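Local coordinates for lipase aflb (Neosartorya fumigata, PDB 6IDY), which is a fungal lipase that probably hydrolyses ester bonds of lipids with an alpha/beta-hydrolase catalytic apparatus and carries a bound calcium ion, at residues E140-A145 with S209-Y214; A145-P150 with I216-A221; Y314-E319 with H345-C350; A258-F263 with Y359-V364. All coordinates share one frame; numbering follows the deposited sequence.

Overall arrangement
The four contacts fall into two pairs around the mixed sheet of an alpha/beta-hydrolase fold. Contacts 1 and 2 share helix 205-223 and the continuous run from helix 140-145 into edge strand 147-148; their centres lie 8 Å apart. Contact 1 is partly buried and mixes apolar packing with a phenol-carboxylate bond and a water bridge, whereas contact 2 is buried and purely apolar. Contacts 3 and 4, with centres 9 Å apart, link loops at the ends of the later strands. Contact 3, partly buried at the other edge strand, has four hydrogen bonds across it; contact 4, buried near the centre of the chain, combines one serine-carbonyl bond with an apolar pair and includes the probable catalytic histidine.

Contact 1 of 4, residues E140-A145 with S209-Y214; sequences ENALRA and SEYVAY
Tyr-214 has CG anti to its backbone nitrogen (chi1 -173°), which swings its ring out from helix 205-223 toward helix 140-145, where Glu-140, with the same kind of first torsion and an extended chain, runs out to meet the phenol. The hydroxyl donates to the carboxylate: Tyr-214 OH lies 2.7 Å from Glu-140 OE2, which accepts on its anti lone pair, away from OE1. OE2 arrives at the edge of the ring, near its plane, while the carboxylate stands almost upright to that plane, 86° away. One turn on, the guanidinium of Arg-144 also presents its edge to the phenol, with NE 3.6 Å from Tyr-214 OH, and NH2 makes a long salt bridge of 3.7 Å to Glu-140 OE2 within the same helix.

Leu-143 fills the angle between the two tyrosines. Its CB lies 3.7 Å from Tyr-214 CD2, and its CD2 sits over one face of Tyr-211, 3.9 Å from the ring centroid, in a CH-pi contact. The edge of that second ring faces Ala-142 O. The short segments cross at -78° with axes 9.2 Å apart, and a water donates to both Leu-143 O and Tyr-211 O, joining the backbones. Glu-210 turns its carboxylate to Ser-137 OG and Val-138 N, just ahead of the shorter helix.

The phenol bond and the nearby guanidinium together would probably favour an ionised Glu-140, while the leucine between the aromatic rings supplies the apolar part of this helix-helix junction.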
# COMPACT_ATOMS: atom_id res chain seq x y z
N GLU A 140 16.14 -16.57 -5.58
CA GLU A 140 15.78 -16.71 -4.16
C GLU A 140 16.45 -15.65 -3.27
O GLU A 140 15.78 -15.08 -2.40
CB GLU A 140 16.06 -18.13 -3.65
CG GLU A 140 15.62 -18.37 -2.21
CD GLU A 140 15.72 -19.79 -1.68
OE1 GLU A 140 16.55 -20.58 -2.20
OE2 GLU A 140 14.96 -20.12 -0.74
N ASN A 141 17.74 -15.38 -3.49
CA ASN A 141 18.50 -14.40 -2.71
C ASN A 141 17.90 -12.99 -2.80
O ASN A 141 17.81 -12.31 -1.78
CB ASN A 141 20.00 -14.42 -3.05
CG ASN A 141 20.41 -13.89 -4.41
OD1 ASN A 141 19.62 -13.80 -5.36
ND2 ASN A 141 21.67 -13.51 -4.54
N ALA A 142 17.44 -12.59 -4.00
CA ALA A 142 16.79 -11.29 -4.24
C ALA A 142 15.40 -11.24 -3.57
O ALA A 142 15.05 -10.22 -2.98
CB ALA A 142 16.67 -11.03 -5.73
N LEU A 143 14.62 -12.34 -3.66
CA LEU A 143 13.29 -12.44 -3.05
C LEU A 143 13.39 -12.34 -1.52
O LEU A 143 12.67 -11.55 -0.91
CB LEU A 143 12.59 -13.76 -3.44
CG LEU A 143 12.14 -13.93 -4.89
CD1 LEU A 143 11.85 -15.38 -5.19
CD2 LEU A 143 10.90 -13.10 -5.20
N ARG A 144 14.30 -13.13 -0.91
CA ARG A 144 14.51 -13.16 0.54
C ARG A 144 15.08 -11.83 1.07
O ARG A 144 14.69 -11.40 2.16
CB ARG A 144 15.42 -14.34 0.93
CG ARG A 144 15.40 -14.71 2.41
CD ARG A 144 16.61 -15.54 2.80
NE ARG A 144 16.64 -16.83 2.11
CZ ARG A 144 17.72 -17.59 1.99
NH1 ARG A 144 18.88 -17.20 2.51
NH2 ARG A 144 17.66 -18.75 1.34
N ALA A 145 15.99 -11.19 0.30
CA ALA A 145 16.61 -9.92 0.71
C ALA A 145 15.62 -8.73 0.76
O ALA A 145 15.91 -7.73 1.41
CB ALA A 145 17.81 -9.59 -0.17
N SER A 209 4.54 -9.43 -7.36
CA SER A 209 3.78 -10.50 -6.71
C SER A 209 4.64 -11.66 -6.22
O SER A 209 4.30 -12.28 -5.23
CB SER A 209 2.70 -11.01 -7.66
OG SER A 209 1.86 -9.95 -8.05
N GLU A 210 5.76 -11.95 -6.93
CA GLU A 210 6.69 -13.03 -6.58
C GLU A 210 7.30 -12.78 -5.20
O GLU A 210 7.50 -13.73 -4.44
CB GLU A 210 7.82 -13.13 -7.62
CG GLU A 210 7.34 -13.67 -8.95
CD GLU A 210 8.46 -14.12 -9.88
OE1 GLU A 210 9.53 -14.52 -9.38
OE2 GLU A 210 8.25 -14.07 -11.11
N TYR A 211 7.57 -11.50 -4.88
CA TYR A 211 8.11 -11.10 -3.59
C TYR A 211 7.12 -11.38 -2.48
O TYR A 211 7.54 -11.78 -1.40
CB TYR A 211 8.55 -9.63 -3.62
CG TYR A 211 9.74 -9.39 -4.52
CD1 TYR A 211 11.04 -9.51 -4.04
CD2 TYR A 211 9.57 -9.09 -5.87
CE1 TYR A 211 12.14 -9.32 -4.87
CE2 TYR A 211 10.66 -8.91 -6.71
CZ TYR A 211 11.95 -9.01 -6.20
OH TYR A 211 13.03 -8.79 -7.02
N VAL A 212 5.81 -11.20 -2.74
CA VAL A 212 4.73 -11.48 -1.79
C VAL A 212 4.61 -12.99 -1.59
O VAL A 212 4.58 -13.45 -0.45
CB VAL A 212 3.37 -10.83 -2.17
CG1 VAL A 212 2.28 -11.19 -1.16
CG2 VAL A 212 3.49 -9.32 -2.29
N ALA A 213 4.54 -13.77 -2.70
CA ALA A 213 4.43 -15.23 -2.66
C ALA A 213 5.60 -15.83 -1.89
O ALA A 213 5.39 -16.66 -1.01
CB ALA A 213 4.39 -15.80 -4.08
N TYR A 214 6.84 -15.37 -2.18
CA TYR A 214 8.00 -15.87 -1.45
C TYR A 214 7.96 -15.46 0.01
O TYR A 214 8.22 -16.31 0.86
CB TYR A 214 9.34 -15.50 -2.11
CG TYR A 214 10.52 -16.18 -1.44
CD1 TYR A 214 10.87 -17.48 -1.76
CD2 TYR A 214 11.25 -15.52 -0.46
CE1 TYR A 214 11.94 -18.12 -1.13
CE2 TYR A 214 12.32 -16.15 0.19
CZ TYR A 214 12.66 -17.44 -0.16
OH TYR A 214 13.71 -18.06 0.48
O HOH W 1 10.07 -12.23 -0.56

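Contact 2 of 4, residues A145-P150 with I216-A221; sequences AAIHIP and INYISA
At the edge of the alpha/beta-hydrolase sheet, the short strand 147-148, which runs antiparallel to strand 190-195, and the residues just after it pack against helix 205-223. Ile-147 of the strand and Ile-149 just after it both direct their side chains at the helix, where Tyr-218 and Ile-219 receive them. The CD1 methyl of Ile-147 lies 3.6 Å from Tyr-218 CD2, meeting the ring obliquely. Farther along the same ring, Ile-149 CD1 comes in at the edge, near the ring plane, 3.7 Å from Tyr-218 CE2.

Ile-219 CD1 touches both isoleucines. The side chain slides past Ile-147 in the opposite direction, its CD1 3.9 Å from Ile-147 CG2, and meets Ile-149 tip to tip, CD1 to CD1, also at 3.9 Å. On the sheet side Ile-219 rests on Pro-162 and Ile-164, and Ile-147 touches Leu-195, so the cluster extends over neighbouring strands.

With chi1 at 175°, Tyr-218 CG lies opposite the backbone N, which carries the ring out from the helix. Helix and sheet edge are thus held here by apolar contact without a directional bond between them, while the buried phenol is satisfied by Pro-118 O.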
# COMPACT_ATOMS: atom_id res chain seq x y z
N ALA A 145 15.99 -11.19 0.30
CA ALA A 145 16.61 -9.92 0.71
C ALA A 145 15.62 -8.73 0.76
O ALA A 145 15.91 -7.73 1.41
CB ALA A 145 17.81 -9.59 -0.17
N ALA A 146 14.45 -8.87 0.09
CA ALA A 146 13.41 -7.84 0.07
C ALA A 146 12.66 -7.78 1.41
O ALA A 146 12.01 -6.78 1.72
CB ALA A 146 12.43 -8.12 -1.06
N ILE A 147 12.75 -8.86 2.22
CA ILE A 147 12.05 -8.97 3.50
C ILE A 147 12.82 -8.30 4.62
O ILE A 147 13.94 -8.71 4.93
CB ILE A 147 11.68 -10.44 3.85
CG1 ILE A 147 11.06 -11.18 2.64
CG2 ILE A 147 10.76 -10.48 5.08
CD1 ILE A 147 11.09 -12.71 2.71
N HIS A 148 12.21 -7.30 5.26
CA HIS A 148 12.82 -6.66 6.41
C HIS A 148 12.23 -7.31 7.65
O HIS A 148 11.05 -7.11 7.95
CB HIS A 148 12.62 -5.14 6.42
CG HIS A 148 13.34 -4.47 7.54
ND1 HIS A 148 14.65 -4.05 7.40
CD2 HIS A 148 12.94 -4.24 8.81
CE1 HIS A 148 14.99 -3.53 8.57
NE2 HIS A 148 14.00 -3.63 9.46
N ILE A 149 13.04 -8.12 8.34
CA ILE A 149 12.65 -8.80 9.57
C ILE A 149 13.23 -8.01 10.75
O ILE A 149 14.45 -8.02 10.93
CB ILE A 149 13.07 -10.30 9.58
CG1 ILE A 149 12.43 -11.07 8.40
CG2 ILE A 149 12.71 -10.95 10.93
CD1 ILE A 149 12.98 -12.49 8.16
N PRO A 150 12.39 -7.30 11.53
CA PRO A 150 12.93 -6.55 12.67
C PRO A 150 13.59 -7.48 13.69
O PRO A 150 13.16 -8.62 13.84
CB PRO A 150 11.69 -5.85 13.25
CG PRO A 150 10.71 -5.81 12.10
CD PRO A 150 10.93 -7.13 11.44
N ILE A 216 5.40 -14.82 1.92
CA ILE A 216 4.39 -15.65 2.60
C ILE A 216 4.98 -17.00 3.01
O ILE A 216 4.98 -17.32 4.20
CB ILE A 216 3.08 -15.79 1.77
CG1 ILE A 216 2.31 -14.44 1.71
CG2 ILE A 216 2.20 -16.88 2.38
CD1 ILE A 216 1.18 -14.39 0.61
N ASN A 217 5.50 -17.76 2.03
CA ASN A 217 6.07 -19.09 2.27
C ASN A 217 7.32 -19.06 3.13
O ASN A 217 7.51 -19.97 3.94
CB ASN A 217 6.29 -19.83 0.96
CG ASN A 217 5.00 -20.30 0.33
OD1 ASN A 217 3.98 -20.48 1.01
ND2 ASN A 217 5.03 -20.55 -0.96
N TYR A 218 8.12 -17.99 3.03
CA TYR A 218 9.33 -17.85 3.83
C TYR A 218 9.01 -17.52 5.29
O TYR A 218 9.59 -18.14 6.19
CB TYR A 218 10.31 -16.82 3.21
CG TYR A 218 11.53 -16.55 4.08
CD1 TYR A 218 12.65 -17.37 4.00
CD2 TYR A 218 11.54 -15.51 5.00
CE1 TYR A 218 13.75 -17.16 4.83
CE2 TYR A 218 12.63 -15.29 5.83
CZ TYR A 218 13.74 -16.11 5.73
OH TYR A 218 14.81 -15.87 6.55
N ILE A 219 8.14 -16.53 5.53
CA ILE A 219 7.78 -16.13 6.89
C ILE A 219 7.03 -17.26 7.59
O ILE A 219 7.30 -17.53 8.75
CB ILE A 219 7.07 -14.75 6.93
CG1 ILE A 219 8.02 -13.61 6.44
CG2 ILE A 219 6.46 -14.43 8.31
CD1 ILE A 219 9.29 -13.26 7.32
N SER A 220 6.16 -17.98 6.85
CA SER A 220 5.45 -19.13 7.42
C SER A 220 6.43 -20.24 7.83
O SER A 220 6.26 -20.82 8.91
CB SER A 220 4.41 -19.67 6.44
OG SER A 220 3.68 -20.74 7.00
N ALA A 221 7.46 -20.51 7.00
CA ALA A 221 8.47 -21.55 7.25
C ALA A 221 9.33 -21.28 8.49
O ALA A 221 9.42 -22.16 9.34
CB ALA A 221 9.36 -21.74 6.03

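Contact 3 of 4, residues Y314-E319 with H345-C350; sequences YSTFDE and HLQTIC
The side-chain amide of Gln-347 faces the turn that follows strand 310-314 and bonds to it with both ends. Its OE1 accepts from Thr-316 N at 2.8 Å; the N-H points almost straight at the oxygen, but the donor stands well above the carbonyl plane and not on a lone pair. Its NE2 donates to Ser-315 OG at 2.9 Å, with the hydroxyl tilted 27° from the amide plane, and lies at the edge of the Phe-317 ring, 3.5 Å from CD2.

Beside it, Thr-316 OG1 and His-345 NE2 share a hydrogen bond of 2.7 Å at the imidazole edge. Across the same ring, His-345 ND1 meets Thr-348 OG1, also in plane, so both nitrogens are engaged and the ring's rotation is fixed. Where the parallel strands end, Leu-346 N donates to Tyr-314 O at 3.0 Å. The Tyr-314 side chain folds back between its own N and carbonyl carbon (chi1 56°), which lays one ring face over His-345 CA.

Ser-315 OG also accepts from Phe-317 N, making an ST turn within a type I turn. Farther out, Ser-315 OG bonds to Tyr-359 O and Gln-347 NE2 to Gly-357 O, and Cys-350, just past helix 346-349, forms a disulfide with Cys-395. The turn ends at Asp-318, which bonds His-361 ND1 through OD2 and is probably the acid of the alpha/beta-hydrolase catalytic triad.

With hydrogen bonds at both OE1 and NE2, Gln-347 ties the turn bearing this aspartate to the start of helix 346-349.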
# COMPACT_ATOMS: atom_id res chain seq x y z
N TYR A 314 -11.83 0.68 2.33
CA TYR A 314 -11.67 1.73 1.32
C TYR A 314 -12.56 2.93 1.54
O TYR A 314 -13.57 2.83 2.24
CB TYR A 314 -11.90 1.12 -0.09
CG TYR A 314 -13.25 0.45 -0.24
CD1 TYR A 314 -13.47 -0.83 0.28
CD2 TYR A 314 -14.27 1.05 -0.95
CE1 TYR A 314 -14.70 -1.47 0.11
CE2 TYR A 314 -15.50 0.42 -1.13
CZ TYR A 314 -15.72 -0.84 -0.59
OH TYR A 314 -16.94 -1.44 -0.75
N SER A 315 -12.22 4.04 0.88
CA SER A 315 -12.89 5.33 1.04
C SER A 315 -13.34 5.98 -0.28
O SER A 315 -12.61 5.92 -1.27
CB SER A 315 -11.96 6.28 1.78
OG SER A 315 -12.46 7.60 1.91
N THR A 316 -14.48 6.68 -0.24
CA THR A 316 -15.02 7.47 -1.36
C THR A 316 -14.00 8.57 -1.76
O THR A 316 -13.86 8.87 -2.94
CB THR A 316 -16.36 8.12 -0.92
OG1 THR A 316 -17.34 7.09 -0.81
CG2 THR A 316 -16.88 9.19 -1.91
N PHE A 317 -13.29 9.12 -0.76
CA PHE A 317 -12.35 10.23 -0.95
C PHE A 317 -10.97 9.79 -1.42
O PHE A 317 -10.01 10.57 -1.36
CB PHE A 317 -12.30 11.09 0.32
CG PHE A 317 -13.66 11.67 0.63
CD1 PHE A 317 -14.19 12.71 -0.12
CD2 PHE A 317 -14.45 11.13 1.64
CE1 PHE A 317 -15.47 13.21 0.13
CE2 PHE A 317 -15.73 11.64 1.91
CZ PHE A 317 -16.23 12.67 1.15
N ASP A 318 -10.88 8.57 -1.98
CA ASP A 318 -9.65 8.04 -2.57
C ASP A 318 -9.35 8.87 -3.84
O ASP A 318 -10.15 8.88 -4.77
CB ASP A 318 -9.85 6.55 -2.93
CG ASP A 318 -8.56 5.81 -3.24
OD1 ASP A 318 -7.76 6.33 -4.06
OD2 ASP A 318 -8.37 4.72 -2.70
N GLU A 319 -8.22 9.59 -3.84
CA GLU A 319 -7.81 10.48 -4.94
C GLU A 319 -7.01 9.75 -6.05
O GLU A 319 -6.65 10.37 -7.05
CB GLU A 319 -7.02 11.69 -4.38
CG GLU A 319 -5.55 11.44 -4.08
CD GLU A 319 -5.16 10.66 -2.84
OE1 GLU A 319 -6.04 10.05 -2.18
OE2 GLU A 319 -3.95 10.64 -2.52
N HIS A 345 -16.60 -0.17 3.32
CA HIS A 345 -16.63 1.19 2.80
C HIS A 345 -16.80 2.13 3.98
O HIS A 345 -17.82 2.08 4.67
CB HIS A 345 -17.78 1.34 1.79
CG HIS A 345 -17.86 2.68 1.13
ND1 HIS A 345 -19.04 3.40 1.11
CD2 HIS A 345 -16.91 3.38 0.49
CE1 HIS A 345 -18.77 4.51 0.44
NE2 HIS A 345 -17.50 4.53 0.04
N LEU A 346 -15.78 2.98 4.23
CA LEU A 346 -15.77 3.92 5.37
C LEU A 346 -17.03 4.77 5.48
O LEU A 346 -17.59 4.86 6.57
CB LEU A 346 -14.54 4.85 5.35
CG LEU A 346 -13.15 4.24 5.31
CD1 LEU A 346 -12.10 5.33 5.39
CD2 LEU A 346 -12.93 3.27 6.46
N GLN A 347 -17.46 5.37 4.36
CA GLN A 347 -18.60 6.28 4.27
C GLN A 347 -19.96 5.58 4.39
O GLN A 347 -20.98 6.26 4.51
CB GLN A 347 -18.50 7.16 3.01
CG GLN A 347 -17.33 8.17 3.01
CD GLN A 347 -15.96 7.53 2.84
OE1 GLN A 347 -15.81 6.47 2.21
NE2 GLN A 347 -14.93 8.15 3.40
N THR A 348 -19.99 4.24 4.39
CA THR A 348 -21.21 3.46 4.60
C THR A 348 -21.28 3.09 6.09
O THR A 348 -22.23 3.47 6.76
CB THR A 348 -21.26 2.22 3.69
OG1 THR A 348 -21.38 2.64 2.33
CG2 THR A 348 -22.42 1.30 4.02
N ILE A 349 -20.26 2.35 6.59
CA ILE A 349 -20.18 1.89 7.98
C ILE A 349 -20.17 3.06 8.97
O ILE A 349 -20.88 3.00 9.98
CB ILE A 349 -18.99 0.91 8.18
CG1 ILE A 349 -19.13 -0.32 7.26
CG2 ILE A 349 -18.85 0.48 9.65
CD1 ILE A 349 -17.85 -1.04 7.00
N CYS A 350 -19.39 4.12 8.68
CA CYS A 350 -19.30 5.31 9.53
C CYS A 350 -19.90 6.56 8.86
O CYS A 350 -19.37 7.65 9.03
CB CYS A 350 -17.86 5.55 9.99
SG CYS A 350 -17.19 4.25 11.06

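Contact 4 of 4, residues A258-F263 with Y359-V364; sequences AISPDF and YTHEGV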
# COMPACT_ATOMS: atom_id res chain seq x y z
N ALA A 258 -6.74 -5.76 3.32
CA ALA A 258 -6.40 -4.92 2.18
C ALA A 258 -6.89 -3.48 2.33
O ALA A 258 -8.09 -3.21 2.29
CB ALA A 258 -6.93 -5.55 0.90
N ILE A 259 -5.92 -2.56 2.53
CA ILE A 259 -6.17 -1.12 2.69
C ILE A 259 -6.14 -0.48 1.30
O ILE A 259 -5.15 -0.63 0.58
CB ILE A 259 -5.15 -0.47 3.66
CG1 ILE A 259 -4.96 -1.31 4.98
CG2 ILE A 259 -5.48 0.99 3.94
CD1 ILE A 259 -6.25 -1.53 5.90
N SER A 260 -7.24 0.22 0.93
CA SER A 260 -7.43 0.91 -0.36
C SER A 260 -7.01 0.01 -1.53
O SER A 260 -6.20 0.45 -2.36
CB SER A 260 -6.65 2.23 -0.39
OG SER A 260 -7.08 3.09 0.65
N PRO A 261 -7.50 -1.26 -1.62
CA PRO A 261 -7.04 -2.12 -2.72
C PRO A 261 -7.72 -1.82 -4.04
O PRO A 261 -8.92 -1.54 -4.07
CB PRO A 261 -7.38 -3.52 -2.21
CG PRO A 261 -8.61 -3.31 -1.38
CD PRO A 261 -8.48 -1.96 -0.76
N ASP A 262 -6.96 -1.89 -5.13
CA ASP A 262 -7.51 -1.64 -6.46
C ASP A 262 -7.58 -2.95 -7.23
O ASP A 262 -6.91 -3.13 -8.25
CB ASP A 262 -6.71 -0.53 -7.18
CG ASP A 262 -5.25 -0.82 -7.44
OD1 ASP A 262 -4.60 -1.43 -6.55
OD2 ASP A 262 -4.75 -0.44 -8.51
N PHE A 263 -8.43 -3.88 -6.75
CA PHE A 263 -8.60 -5.22 -7.34
C PHE A 263 -9.13 -5.19 -8.77
O PHE A 263 -9.02 -6.21 -9.46
CB PHE A 263 -9.46 -6.14 -6.46
CG PHE A 263 -8.85 -6.45 -5.11
CD1 PHE A 263 -7.64 -7.12 -5.01
CD2 PHE A 263 -9.53 -6.13 -3.94
CE1 PHE A 263 -7.09 -7.42 -3.77
CE2 PHE A 263 -9.00 -6.49 -2.69
CZ PHE A 263 -7.77 -7.10 -2.61
N TYR A 359 -10.95 10.66 4.07
CA TYR A 359 -9.81 9.77 4.17
C TYR A 359 -9.34 9.44 2.79
O TYR A 359 -10.06 8.80 2.02
CB TYR A 359 -10.09 8.52 5.02
CG TYR A 359 -10.27 8.85 6.48
CD1 TYR A 359 -11.50 9.25 6.98
CD2 TYR A 359 -9.18 8.85 7.35
CE1 TYR A 359 -11.66 9.61 8.31
CE2 TYR A 359 -9.33 9.20 8.69
CZ TYR A 359 -10.58 9.57 9.17
OH TYR A 359 -10.75 9.92 10.47
N THR A 360 -8.14 9.90 2.47
CA THR A 360 -7.51 9.72 1.16
C THR A 360 -7.10 8.24 0.96
O THR A 360 -7.31 7.40 1.84
CB THR A 360 -6.28 10.63 1.10
OG1 THR A 360 -5.45 10.32 2.22
CG2 THR A 360 -6.64 12.12 1.12
N HIS A 361 -6.52 7.94 -0.21
CA HIS A 361 -6.02 6.61 -0.57
C HIS A 361 -5.03 6.16 0.52
O HIS A 361 -5.17 5.06 1.05
CB HIS A 361 -5.32 6.71 -1.93
CG HIS A 361 -4.80 5.42 -2.47
ND1 HIS A 361 -5.65 4.42 -2.91
CD2 HIS A 361 -3.53 5.04 -2.70
CE1 HIS A 361 -4.87 3.46 -3.36
NE2 HIS A 361 -3.59 3.79 -3.27
N GLU A 362 -4.08 7.05 0.88
CA GLU A 362 -3.08 6.87 1.94
C GLU A 362 -3.72 7.02 3.32
O GLU A 362 -3.33 6.30 4.24
CB GLU A 362 -1.86 7.82 1.76
CG GLU A 362 -2.14 9.33 1.80
CD GLU A 362 -2.79 9.97 0.58
OE1 GLU A 362 -3.02 9.27 -0.42
OE2 GLU A 362 -3.09 11.19 0.64
N GLY A 363 -4.72 7.90 3.44
CA GLY A 363 -5.45 8.18 4.67
C GLY A 363 -6.14 7.02 5.35
O GLY A 363 -6.30 7.03 6.57
N VAL A 364 -6.53 5.99 4.57
CA VAL A 364 -7.18 4.80 5.14
C VAL A 364 -6.19 4.07 6.10
O VAL A 364 -6.63 3.45 7.08
CB VAL A 364 -7.84 3.87 4.07
CG1 VAL A 364 -8.66 2.75 4.72
CG2 VAL A 364 -8.74 4.67 3.13
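The imidazole of His-361 is met obliquely by Ser-260: CE1 is 3.4 Å from Ser-260 O, and ND1 is 3.5 Å from Ser-260 CB. Its nitrogens look elsewhere, ND1 to Asp-318 OD2 and NE2 to Ser-233 OG, and the indole of Trp-232 meets the ring with planes at about 45°. Ser-233, His-361 and Asp-318 are consistent with the catalytic triad of an alpha/beta hydrolase, the histidine being carried on a loop late in the chain.

Across the contact, Ser-260 OG donates to His-361 O at 2.8 Å, in the carbonyl plane and on a lone pair. Trp-232 NE1 donates to the same carbonyl and the His-361 N-H goes to Glu-319 OE1, so three bonds hold the backbone that carries the imidazole. Ser-260 itself sits just past strand 253-259 in a left-handed backbone conformation (phi 46°), where the chain turns and its CB points at the histidine loop.

On the loop, Thr-360 OG1 accepts from Gly-363 N at 2.8 Å, an ST motif that shapes the bend around His-361.

An apolar pair completes the contact beside the serine bond. The Val-364 and Ile-259 side chains cross at a slant, CG1 of the valine 3.7 Å from CG2 of the isoleucine, while the other valine methyl, CG2, stops 3.4 Å from Ser-260 OG.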